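Local coordinates for alcohol oxidase (Myceliophthora thermophila, PDB 6F74), which binds flavin-adenine dinucleotide and probably works as a VAO-type oxidase of the oxygen-dependent FAD-linked oxidoreductase family, at residues 160-165 and 577-582; 153-158 and 170-175; 96-101 and 123-128. All coordinates share one frame; numbering follows the deposited sequence.

Contacts 1, 2 and 3 all touch the same FAD, the first two over overlapping portions, and together they illustrate how an extended cofactor is held by pieces of chain far apart in sequence. Contact 2 supplies the strand pair and the turn at the diphosphate and adenosine. Contact 1, its centre about 12 Å away, takes the diphosphate, the adenosine ribose and the ribityl chain, and Ser165 CB packs 3.4 Å from Thr154 O between the two. Contact 3 lies about 9 Å from contact 2 and about 12 Å from contact 1, centre to centre. It reaches the flavin methyl groups, and Leu161 CG meets Tyr100 CD2 at 3.7 Å.

Contact 1: residues 160-165 and 577-582; sequences DLLGRS and FCRTCV. With FAD (flavin-adenine dinucleotide), chain I.
Arg579 and Arg164, one from each segment, work in quite different ways here. Arg579 sets out with CG anti to its backbone N (chi1 -165°) and stays extended to NE, which carries its guanidinium to the backbone of the other loop. There NH1 donates to Leu162 O at 2.9 Å along a bent line (146° at the hydrogen), with the oxygen tilted somewhat from the guanidinium plane. The Thr580 methyl CG2 lies over one face of that group, toward its rim.

Arg164 instead lays its aliphatic portion against the turn: CG comes 3.2 Å from Arg579 O, and CD passes 3.6 Å from Thr580 OG1, the two side chains crossing at about a right angle. A bend at chi3 (-54°) then turns the guanidinium back to Asp160 of its own loop. The grip is side-on, with NH2 meeting the syn lone pair of Asp160 OD1 at 2.7 Å while NE adds a bond to the same oxygen and a weak one to OD2. Asp160 OD2 also takes the backbone N-H groups of Leu162 and Arg164, from opposite faces of the carboxylate; the former makes an Asx turn. A water joins Arg164 NH1 to Thr580 OG1, and Asn542 holds NH2.

In the 577-582 segment, the disulfide Cys578-Cys581 spans a type II turn and rests Cys578 CB on Arg164 O, which accepts from FAD O3B at 2.8 Å. Ser165 OG, 2.6 Å from FAD O1A, and the backbone N of Asp160 both donate to that phosphate oxygen. Loop 160-165 of the FAD-binding domain thus meets the C-terminal berberine-like region. So many donors round one buried carboxylate would favour an ionised Asp160, whose charge Arg164 would then largely balance, as it ties the loop's N-H groups to Arg164.

Contact 2: residues 153-158 and 170-175; sequences VTSSTG and GLELWL. With FAD (flavin-adenine dinucleotide), chain I.
Val153 O takes the backbone N-H of Leu173 at 2.6 Å, nearly in line with its C=O bond and the shortest bond between the two segments, and the CA-H of Glu172 makes a further contact with the same oxygen. It belongs to a parallel ladder in which Val153 N donates to Leu171 O and Ser155 N to Leu173 O. Ser155 O forms the last rung, accepting from the backbone N of Leu175 at 2.8 Å, almost straight (173°), with CD1 of the Trp174 indole near it and the oxygen at the edge of the ring.

Side chains divide between the two faces of this pairing. On the one shared by Val153, Ser155, Glu172 and Trp174, the glutamate runs out extended and brings OE2 to 3.6 Å from Ser155 CB; its carboxylate is held by a salt bridge to Arg98. On the other, Thr154 has CG2 anti to its backbone N, which lays that methyl over the adenine, 3.7 Å from FAD C4A. Leu175 CD1 joins it, 3.9 Å from Thr154 CG2 and close to FAD N6A.

Beyond the strand end the chain turns over the diphosphate. Thr157 N and Gly158 N both donate to FAD O2A, the first at 2.8 Å, and Ser156 N adds a weak bond. Two hydroxyls extend the hold: Thr157 OG1 donates to FAD O1P, and Ser156 OG to FAD N7A at 2.7 Å. Thr154 O in turn accepts from FAD O2B. Strand 152-155 is an edge strand of a four-stranded mixed sheet, and its running out into a loop of backbone N-H groups is consistent with the diphosphate-binding loop of PCMH-type FAD-binding domains.

Contact 3: residues 96-101 and 123-128; sequences IGRNYP and GSLPYY. With FAD (flavin-adenine dinucleotide), chain I.
Ile96 and Leu125 meet obliquely through their terminal methyls, CD1 to CD1 at 3.8 Å. The other branch of Ile96, CG2, slides past the ring of Pro126 and lies 3.9 Å from Pro126 CD. Arg98 makes the second half of the patch: it runs alongside Leu125 in the opposite sense, NE 3.9 Å from Leu125 CD2, and leaves NH2 near Pro126 CD. The contact is thus apolar packing with one arginine lying along it.

What fixes that arginine lies further out. A bend at chi2 (-77°) folds the chain back, and NH1 donates to Gly97 O at 2.9 Å from well above the carbonyl plane. Its NE is held by a salt bridge to Asp166, while NH2 belongs mainly to Glu172 and has a weak extra bond to Ser165 O, in the loop beside the FAD diphosphate. Ile96 is steadied through its backbone N by Asp94, and Pro126 O by Thr60.

The same segment continues to the flavin. Asn99 sets CB 3.4 Å from FAD C8M, and Tyr100 brings CE2 to 3.3 Å from FAD C8, with FAD C9 at the edge of the phenol ring; its OH lies 3.6 Å from FAD C7M. An alanine in place of Tyr100 removes the ring beside FAD C8 and C7M, and would probably leave a gap along the methyl edge of the flavin. The patch brings together two parts of the long loop between helix 88-93 and strand 128-131, one at the dimethylbenzene end of the flavin pocket and the other leading into the sheet of the FAD-binding domain.

Contact 1: residues 160-165 and 577-582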
# COMPACT_ATOMS: atom_id res chain seq x y z
N ASP A 160 0.72 1.84 -6.37
CA ASP A 160 -0.61 1.43 -5.97
C ASP A 160 -1.03 0.05 -6.51
O ASP A 160 -0.66 -0.32 -7.64
CB ASP A 160 -1.68 2.42 -6.42
CG ASP A 160 -2.87 2.44 -5.51
OD1 ASP A 160 -2.69 2.88 -4.36
OD2 ASP A 160 -3.96 2.00 -5.92
N LEU A 161 -1.78 -0.65 -5.68
CA LEU A 161 -2.31 -1.99 -5.98
C LEU A 161 -3.72 -1.97 -6.57
O LEU A 161 -4.15 -2.96 -7.15
CB LEU A 161 -2.35 -2.85 -4.71
CG LEU A 161 -1.05 -3.36 -4.05
CD1 LEU A 161 -0.27 -2.28 -3.32
CD2 LEU A 161 -1.43 -4.45 -3.04
N LEU A 162 -4.42 -0.83 -6.42
CA LEU A 162 -5.83 -0.68 -6.75
C LEU A 162 -6.17 0.23 -7.96
O LEU A 162 -7.34 0.58 -8.18
CB LEU A 162 -6.57 -0.19 -5.50
CG LEU A 162 -7.03 -1.19 -4.44
CD1 LEU A 162 -5.87 -1.93 -3.83
CD2 LEU A 162 -7.77 -0.41 -3.36
N GLY A 163 -5.16 0.62 -8.74
CA GLY A 163 -5.42 1.56 -9.87
C GLY A 163 -5.75 3.00 -9.47
O GLY A 163 -6.28 3.73 -10.29
N ARG A 164 -5.42 3.41 -8.24
CA ARG A 164 -5.75 4.77 -7.74
C ARG A 164 -4.81 5.85 -8.25
O ARG A 164 -5.10 7.04 -8.11
CB ARG A 164 -5.82 4.80 -6.21
CG ARG A 164 -6.88 3.86 -5.64
CD ARG A 164 -6.95 3.85 -4.12
NE ARG A 164 -5.63 3.57 -3.59
CZ ARG A 164 -5.24 3.75 -2.33
NH1 ARG A 164 -6.08 4.17 -1.39
NH2 ARG A 164 -3.98 3.49 -2.02
N SER A 165 -3.67 5.45 -8.81
CA SER A 165 -2.82 6.33 -9.62
C SER A 165 -2.88 6.03 -11.14
O SER A 165 -1.89 6.25 -11.86
CB SER A 165 -1.38 6.28 -9.09
OG SER A 165 -0.83 4.97 -9.08
N PHE A 577 -10.40 12.66 -8.52
CA PHE A 577 -11.05 11.35 -8.56
C PHE A 577 -10.04 10.23 -8.56
O PHE A 577 -9.09 10.26 -9.32
CB PHE A 577 -11.95 11.17 -9.78
CG PHE A 577 -12.54 9.79 -9.88
CD1 PHE A 577 -13.73 9.47 -9.20
CD2 PHE A 577 -11.89 8.79 -10.56
CE1 PHE A 577 -14.26 8.20 -9.25
CE2 PHE A 577 -12.41 7.50 -10.61
CZ PHE A 577 -13.59 7.21 -9.94
N CYS A 578 -10.24 9.27 -7.67
CA CYS A 578 -9.58 7.98 -7.81
C CYS A 578 -10.53 6.86 -7.41
O CYS A 578 -11.48 7.05 -6.63
CB CYS A 578 -8.23 7.90 -7.08
SG CYS A 578 -8.17 8.70 -5.47
N ARG A 579 -10.27 5.72 -8.02
CA ARG A 579 -11.05 4.49 -7.85
C ARG A 579 -11.09 4.05 -6.37
O ARG A 579 -10.05 3.93 -5.77
CB ARG A 579 -10.34 3.40 -8.70
CG ARG A 579 -11.20 2.21 -8.90
CD ARG A 579 -10.54 1.16 -9.76
NE ARG A 579 -11.27 -0.07 -9.44
CZ ARG A 579 -10.96 -0.91 -8.45
NH1 ARG A 579 -9.86 -0.76 -7.68
NH2 ARG A 579 -11.76 -1.94 -8.25
N THR A 580 -12.29 3.82 -5.83
CA THR A 580 -12.51 3.49 -4.41
C THR A 580 -12.23 4.62 -3.42
O THR A 580 -12.51 4.46 -2.23
CB THR A 580 -11.70 2.25 -3.87
OG1 THR A 580 -10.32 2.57 -3.67
CG2 THR A 580 -11.85 1.02 -4.76
N CYS A 581 -11.70 5.76 -3.88
CA CYS A 581 -11.40 6.87 -2.98
C CYS A 581 -12.71 7.45 -2.49
O CYS A 581 -13.80 7.16 -3.04
CB CYS A 581 -10.52 7.94 -3.67
SG CYS A 581 -8.93 7.27 -4.21
N VAL A 582 -12.63 8.21 -1.41
CA VAL A 582 -13.84 8.75 -0.79
C VAL A 582 -14.56 9.61 -1.85
O VAL A 582 -13.93 10.46 -2.52
CB VAL A 582 -13.48 9.58 0.46
CG1 VAL A 582 -14.65 10.42 0.91
CG2 VAL A 582 -13.02 8.64 1.57
PA FAD I . 1.13 5.93 -5.94
O1A FAD I . 0.65 4.84 -6.89
O2A FAD I . 2.10 6.93 -6.50
O5B FAD I . -0.15 6.66 -5.38
C5B FAD I . -1.06 5.95 -4.59
C4B FAD I . -2.33 6.77 -4.44
O4B FAD I . -1.97 7.94 -3.72
C3B FAD I . -2.97 7.25 -5.71
O3B FAD I . -4.37 7.41 -5.45
C2B FAD I . -2.40 8.64 -5.92
O2B FAD I . -3.28 9.56 -6.57
C1B FAD I . -2.21 9.11 -4.50
N9A FAD I . -1.09 10.03 -4.27
C8A FAD I . 0.21 9.74 -4.34
N7A FAD I . 0.96 10.82 -4.03
C5A FAD I . 0.11 11.80 -3.75
C6A FAD I . 0.28 13.20 -3.34
N6A FAD I . 1.54 13.66 -3.19
N1A FAD I . -0.85 13.93 -3.15
C2A FAD I . -2.09 13.39 -3.32
N3A FAD I . -2.31 12.10 -3.68
C4A FAD I . -1.24 11.28 -3.90
N1 FAD I . 2.22 -0.50 2.31
C2 FAD I . 2.41 -0.70 3.64
O2 FAD I . 1.56 -0.25 4.45
N3 FAD I . 3.50 -1.34 4.12
C4 FAD I . 4.44 -1.85 3.31
O4 FAD I . 5.44 -2.46 3.76
C4X FAD I . 4.30 -1.70 1.85
N5 FAD I . 5.21 -2.20 1.00
C5X FAD I . 5.06 -2.04 -0.34
C6 FAD I . 6.02 -2.55 -1.21
C7 FAD I . 5.92 -2.39 -2.58
C7M FAD I . 7.04 -3.02 -3.37
C8 FAD I . 4.76 -1.64 -3.15
C8M FAD I . 4.60 -1.38 -4.64
C9 FAD I . 3.79 -1.15 -2.29
C9A FAD I . 3.88 -1.31 -0.89
N10 FAD I . 2.92 -0.79 0.02
C10 FAD I . 3.10 -0.98 1.39
C1' FAD I . 1.67 -0.13 -0.42
C2' FAD I . 1.58 1.36 -0.45
O2' FAD I . 1.28 1.79 0.88
C3' FAD I . 0.43 1.79 -1.36
O3' FAD I . 0.52 1.16 -2.66
C4' FAD I . 0.37 3.30 -1.53
O4' FAD I . -0.73 3.65 -2.38
C5' FAD I . 1.67 3.85 -2.09
O5' FAD I . 1.59 5.26 -2.22
P FAD I . 2.50 5.85 -3.38
O1P FAD I . 3.89 5.28 -3.27
O2P FAD I . 2.29 7.32 -3.37
O3P FAD I . 1.78 5.17 -4.66
O HOH W 1 -8.30 5.63 -10.27
O HOH W 2 -9.07 4.26 -1.59

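Contact 2: residues 153-158 and 170-175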
# COMPACT_ATOMS: atom_id res chain seq x y z
N VAL A 153 -4.61 12.63 -13.04
CA VAL A 153 -4.16 11.47 -12.30
C VAL A 153 -2.87 11.83 -11.56
O VAL A 153 -1.93 12.34 -12.14
CB VAL A 153 -3.98 10.25 -13.25
CG1 VAL A 153 -3.56 9.02 -12.45
CG2 VAL A 153 -5.28 9.95 -14.01
N THR A 154 -2.83 11.54 -10.27
CA THR A 154 -1.68 11.88 -9.43
C THR A 154 -0.88 10.61 -9.14
O THR A 154 -1.45 9.61 -8.72
CB THR A 154 -2.13 12.58 -8.13
OG1 THR A 154 -2.84 13.79 -8.46
CG2 THR A 154 -0.93 12.91 -7.19
N SER A 155 0.42 10.66 -9.38
CA SER A 155 1.31 9.55 -9.03
C SER A 155 2.59 10.09 -8.40
O SER A 155 3.24 10.94 -8.98
CB SER A 155 1.62 8.74 -10.27
OG SER A 155 2.42 7.62 -10.00
N SER A 156 2.90 9.61 -7.20
CA SER A 156 4.25 9.82 -6.62
C SER A 156 5.22 8.75 -7.08
O SER A 156 6.36 9.08 -7.39
CB SER A 156 4.21 9.86 -5.11
OG SER A 156 3.54 11.05 -4.68
N THR A 157 4.77 7.48 -7.11
CA THR A 157 5.62 6.33 -7.45
C THR A 157 5.03 5.22 -8.35
O THR A 157 5.78 4.40 -8.87
CB THR A 157 6.10 5.61 -6.14
OG1 THR A 157 4.97 4.98 -5.51
CG2 THR A 157 6.78 6.61 -5.17
N GLY A 158 3.72 5.18 -8.53
CA GLY A 158 3.07 4.07 -9.21
C GLY A 158 3.05 2.74 -8.45
O GLY A 158 2.81 1.69 -9.04
N GLY A 170 -6.05 9.97 -19.26
CA GLY A 170 -5.73 10.91 -18.22
C GLY A 170 -4.50 11.74 -18.51
O GLY A 170 -3.69 11.39 -19.36
N LEU A 171 -4.37 12.83 -17.77
CA LEU A 171 -3.14 13.61 -17.70
C LEU A 171 -2.54 13.33 -16.34
O LEU A 171 -3.14 13.66 -15.31
CB LEU A 171 -3.43 15.10 -17.88
CG LEU A 171 -2.29 16.09 -17.66
CD1 LEU A 171 -1.05 15.77 -18.52
CD2 LEU A 171 -2.77 17.49 -17.98
N GLU A 172 -1.36 12.69 -16.31
CA GLU A 172 -0.73 12.36 -15.05
C GLU A 172 0.12 13.51 -14.49
O GLU A 172 1.01 14.02 -15.15
CB GLU A 172 0.12 11.10 -15.20
CG GLU A 172 0.70 10.59 -13.89
CD GLU A 172 1.59 9.40 -14.07
OE1 GLU A 172 2.74 9.60 -14.46
OE2 GLU A 172 1.16 8.26 -13.77
N LEU A 173 -0.17 13.91 -13.26
CA LEU A 173 0.74 14.70 -12.47
C LEU A 173 1.71 13.75 -11.81
O LEU A 173 1.38 13.12 -10.78
CB LEU A 173 -0.03 15.50 -11.42
CG LEU A 173 0.84 16.33 -10.46
CD1 LEU A 173 1.61 17.42 -11.20
CD2 LEU A 173 -0.06 16.91 -9.40
N TRP A 174 2.89 13.62 -12.41
CA TRP A 174 3.96 12.74 -11.87
C TRP A 174 4.89 13.52 -10.94
O TRP A 174 5.59 14.44 -11.36
CB TRP A 174 4.74 12.16 -13.05
CG TRP A 174 5.67 11.04 -12.72
CD1 TRP A 174 5.54 10.08 -11.73
CD2 TRP A 174 6.88 10.72 -13.41
NE1 TRP A 174 6.60 9.21 -11.77
CE2 TRP A 174 7.44 9.58 -12.79
CE3 TRP A 174 7.54 11.29 -14.50
CZ2 TRP A 174 8.63 8.99 -13.23
CZ3 TRP A 174 8.73 10.71 -14.94
CH2 TRP A 174 9.26 9.57 -14.30
N LEU A 175 4.88 13.15 -9.66
CA LEU A 175 5.59 13.90 -8.61
C LEU A 175 6.95 13.34 -8.25
O LEU A 175 7.60 13.85 -7.35
CB LEU A 175 4.69 13.99 -7.39
CG LEU A 175 3.38 14.76 -7.65
CD1 LEU A 175 2.47 14.62 -6.44
CD2 LEU A 175 3.64 16.24 -7.97
PA FAD I . 1.13 5.93 -5.94
O1A FAD I . 0.65 4.84 -6.89
O2A FAD I . 2.10 6.93 -6.50
O5B FAD I . -0.15 6.66 -5.38
C5B FAD I . -1.06 5.95 -4.59
C4B FAD I . -2.33 6.77 -4.44
O4B FAD I . -1.97 7.94 -3.72
C3B FAD I . -2.97 7.25 -5.71
O3B FAD I . -4.37 7.41 -5.45
C2B FAD I . -2.40 8.64 -5.92
O2B FAD I . -3.28 9.56 -6.57
C1B FAD I . -2.21 9.11 -4.50
N9A FAD I . -1.09 10.03 -4.27
C8A FAD I . 0.21 9.74 -4.34
N7A FAD I . 0.96 10.82 -4.03
C5A FAD I . 0.11 11.80 -3.75
C6A FAD I . 0.28 13.20 -3.34
N6A FAD I . 1.54 13.66 -3.19
N1A FAD I . -0.85 13.93 -3.15
C2A FAD I . -2.09 13.39 -3.32
N3A FAD I . -2.31 12.10 -3.68
C4A FAD I . -1.24 11.28 -3.90
N1 FAD I . 2.22 -0.50 2.31
C2 FAD I . 2.41 -0.70 3.64
O2 FAD I . 1.56 -0.25 4.45
N3 FAD I . 3.50 -1.34 4.12
C4 FAD I . 4.44 -1.85 3.31
O4 FAD I . 5.44 -2.46 3.76
C4X FAD I . 4.30 -1.70 1.85
N5 FAD I . 5.21 -2.20 1.00
C5X FAD I . 5.06 -2.04 -0.34
C6 FAD I . 6.02 -2.55 -1.21
C7 FAD I . 5.92 -2.39 -2.58
C7M FAD I . 7.04 -3.02 -3.37
C8 FAD I . 4.76 -1.64 -3.15
C8M FAD I . 4.60 -1.38 -4.64
C9 FAD I . 3.79 -1.15 -2.29
C9A FAD I . 3.88 -1.31 -0.89
N10 FAD I . 2.92 -0.79 0.02
C10 FAD I . 3.10 -0.98 1.39
C1' FAD I . 1.67 -0.13 -0.42
C2' FAD I . 1.58 1.36 -0.45
O2' FAD I . 1.28 1.79 0.88
C3' FAD I . 0.43 1.79 -1.36
O3' FAD I . 0.52 1.16 -2.66
C4' FAD I . 0.37 3.30 -1.53
O4' FAD I . -0.73 3.65 -2.38
C5' FAD I . 1.67 3.85 -2.09
O5' FAD I . 1.59 5.26 -2.22
P FAD I . 2.50 5.85 -3.38
O1P FAD I . 3.89 5.28 -3.27
O2P FAD I . 2.29 7.32 -3.37
O3P FAD I . 1.78 5.17 -4.66

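Contact 3: residues 96-101 and 123-128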
# COMPACT_ATOMS: atom_id res chain seq x y z
N ILE A 96 4.52 5.87 -16.30
CA ILE A 96 3.42 4.91 -16.16
C ILE A 96 3.93 3.49 -15.82
O ILE A 96 3.28 2.48 -16.11
CB ILE A 96 2.49 4.88 -17.37
CG1 ILE A 96 3.26 4.56 -18.63
CG2 ILE A 96 1.81 6.25 -17.52
CD1 ILE A 96 2.38 4.14 -19.78
N GLY A 97 5.08 3.44 -15.18
CA GLY A 97 5.58 2.19 -14.63
C GLY A 97 4.83 1.87 -13.36
O GLY A 97 4.64 2.76 -12.50
N ARG A 98 4.40 0.61 -13.24
CA ARG A 98 3.59 0.17 -12.14
C ARG A 98 4.16 -1.08 -11.47
O ARG A 98 4.38 -2.10 -12.12
CB ARG A 98 2.19 -0.14 -12.66
CG ARG A 98 1.46 1.11 -13.17
CD ARG A 98 0.93 1.94 -12.05
NE ARG A 98 0.31 3.17 -12.53
CZ ARG A 98 0.96 4.29 -12.88
NH1 ARG A 98 2.29 4.35 -12.85
NH2 ARG A 98 0.27 5.34 -13.34
N ASN A 99 4.43 -0.99 -10.17
CA ASN A 99 4.91 -2.15 -9.43
C ASN A 99 3.88 -3.30 -9.46
O ASN A 99 4.20 -4.43 -9.76
CB ASN A 99 5.20 -1.77 -7.99
CG ASN A 99 6.60 -1.28 -7.79
OD1 ASN A 99 7.34 -1.89 -7.05
ND2 ASN A 99 6.97 -0.18 -8.44
N TYR A 100 2.64 -2.97 -9.14
CA TYR A 100 1.56 -3.91 -9.17
C TYR A 100 0.50 -3.46 -10.20
O TYR A 100 -0.53 -2.92 -9.85
CB TYR A 100 0.96 -4.01 -7.79
CG TYR A 100 1.94 -4.47 -6.73
CD1 TYR A 100 2.49 -5.74 -6.76
CD2 TYR A 100 2.27 -3.64 -5.68
CE1 TYR A 100 3.38 -6.16 -5.78
CE2 TYR A 100 3.12 -4.05 -4.67
CZ TYR A 100 3.70 -5.30 -4.71
OH TYR A 100 4.55 -5.64 -3.69
N PRO A 101 0.77 -3.67 -11.49
CA PRO A 101 -0.10 -3.10 -12.53
C PRO A 101 -1.51 -3.63 -12.42
O PRO A 101 -1.70 -4.84 -12.31
CB PRO A 101 0.57 -3.56 -13.83
CG PRO A 101 1.38 -4.75 -13.45
CD PRO A 101 1.90 -4.42 -12.08
N GLY A 123 -4.38 1.08 -22.25
CA GLY A 123 -5.44 0.71 -21.33
C GLY A 123 -5.89 1.89 -20.51
O GLY A 123 -6.21 2.97 -21.05
N SER A 124 -5.91 1.68 -19.21
CA SER A 124 -6.33 2.67 -18.26
C SER A 124 -5.14 3.46 -17.69
O SER A 124 -5.30 4.20 -16.72
CB SER A 124 -7.09 1.97 -17.14
OG SER A 124 -6.30 0.96 -16.52
N LEU A 125 -3.97 3.34 -18.28
CA LEU A 125 -2.84 4.14 -17.85
C LEU A 125 -2.95 5.50 -18.50
O LEU A 125 -3.44 5.58 -19.61
CB LEU A 125 -1.51 3.47 -18.23
CG LEU A 125 -1.20 2.12 -17.57
CD1 LEU A 125 0.11 1.57 -18.08
CD2 LEU A 125 -1.12 2.25 -16.07
N PRO A 126 -2.48 6.57 -17.82
CA PRO A 126 -2.48 7.92 -18.36
C PRO A 126 -1.78 8.06 -19.71
O PRO A 126 -0.77 7.40 -19.96
CB PRO A 126 -1.70 8.74 -17.31
CG PRO A 126 -1.91 7.99 -16.06
CD PRO A 126 -1.93 6.54 -16.44
N TYR A 127 -2.34 8.93 -20.54
CA TYR A 127 -1.90 9.17 -21.91
C TYR A 127 -0.79 10.22 -21.99
O TYR A 127 0.10 10.15 -22.85
CB TYR A 127 -3.14 9.55 -22.72
CG TYR A 127 -2.98 9.61 -24.23
CD1 TYR A 127 -3.12 8.46 -25.03
CD2 TYR A 127 -2.74 10.82 -24.86
CE1 TYR A 127 -3.02 8.53 -26.40
CE2 TYR A 127 -2.61 10.89 -26.23
CZ TYR A 127 -2.77 9.76 -27.00
OH TYR A 127 -2.63 9.91 -28.35
N TYR A 128 -0.82 11.20 -21.11
CA TYR A 128 0.29 12.15 -20.95
C TYR A 128 0.69 12.20 -19.50
O TYR A 128 -0.16 11.98 -18.63
CB TYR A 128 -0.10 13.57 -21.39
CG TYR A 128 -0.08 13.83 -22.88
CD1 TYR A 128 1.11 14.06 -23.55
CD2 TYR A 128 -1.25 13.87 -23.60
CE1 TYR A 128 1.13 14.34 -24.92
CE2 TYR A 128 -1.27 14.13 -24.95
CZ TYR A 128 -0.07 14.36 -25.62
OH TYR A 128 -0.10 14.60 -26.98
PA FAD I . 1.13 5.93 -5.94
O1A FAD I . 0.65 4.84 -6.89
O2A FAD I . 2.10 6.93 -6.50
O5B FAD I . -0.15 6.66 -5.38
C5B FAD I . -1.06 5.95 -4.59
C4B FAD I . -2.33 6.77 -4.44
O4B FAD I . -1.97 7.94 -3.72
C3B FAD I . -2.97 7.25 -5.71
O3B FAD I . -4.37 7.41 -5.45
C2B FAD I . -2.40 8.64 -5.92
O2B FAD I . -3.28 9.56 -6.57
C1B FAD I . -2.21 9.11 -4.50
N9A FAD I . -1.09 10.03 -4.27
C8A FAD I . 0.21 9.74 -4.34
N7A FAD I . 0.96 10.82 -4.03
C5A FAD I . 0.11 11.80 -3.75
C6A FAD I . 0.28 13.20 -3.34
N6A FAD I . 1.54 13.66 -3.19
N1A FAD I . -0.85 13.93 -3.15
C2A FAD I . -2.09 13.39 -3.32
N3A FAD I . -2.31 12.10 -3.68
C4A FAD I . -1.24 11.28 -3.90
N1 FAD I . 2.22 -0.50 2.31
C2 FAD I . 2.41 -0.70 3.64
O2 FAD I . 1.56 -0.25 4.45
N3 FAD I . 3.50 -1.34 4.12
C4 FAD I . 4.44 -1.85 3.31
O4 FAD I . 5.44 -2.46 3.76
C4X FAD I . 4.30 -1.70 1.85
N5 FAD I . 5.21 -2.20 1.00
C5X FAD I . 5.06 -2.04 -0.34
C6 FAD I . 6.02 -2.55 -1.21
C7 FAD I . 5.92 -2.39 -2.58
C7M FAD I . 7.04 -3.02 -3.37
C8 FAD I . 4.76 -1.64 -3.15
C8M FAD I . 4.60 -1.38 -4.64
C9 FAD I . 3.79 -1.15 -2.29
C9A FAD I . 3.88 -1.31 -0.89
N10 FAD I . 2.92 -0.79 0.02
C10 FAD I . 3.10 -0.98 1.39
C1' FAD I . 1.67 -0.13 -0.42
C2' FAD I . 1.58 1.36 -0.45
O2' FAD I . 1.28 1.79 0.88
C3' FAD I . 0.43 1.79 -1.36
O3' FAD I . 0.52 1.16 -2.66
C4' FAD I . 0.37 3.30 -1.53
O4' FAD I . -0.73 3.65 -2.38
C5' FAD I . 1.67 3.85 -2.09
O5' FAD I . 1.59 5.26 -2.22
P FAD I . 2.50 5.85 -3.38
O1P FAD I . 3.89 5.28 -3.27
O2P FAD I . 2.29 7.32 -3.37
O3P FAD I . 1.78 5.17 -4.66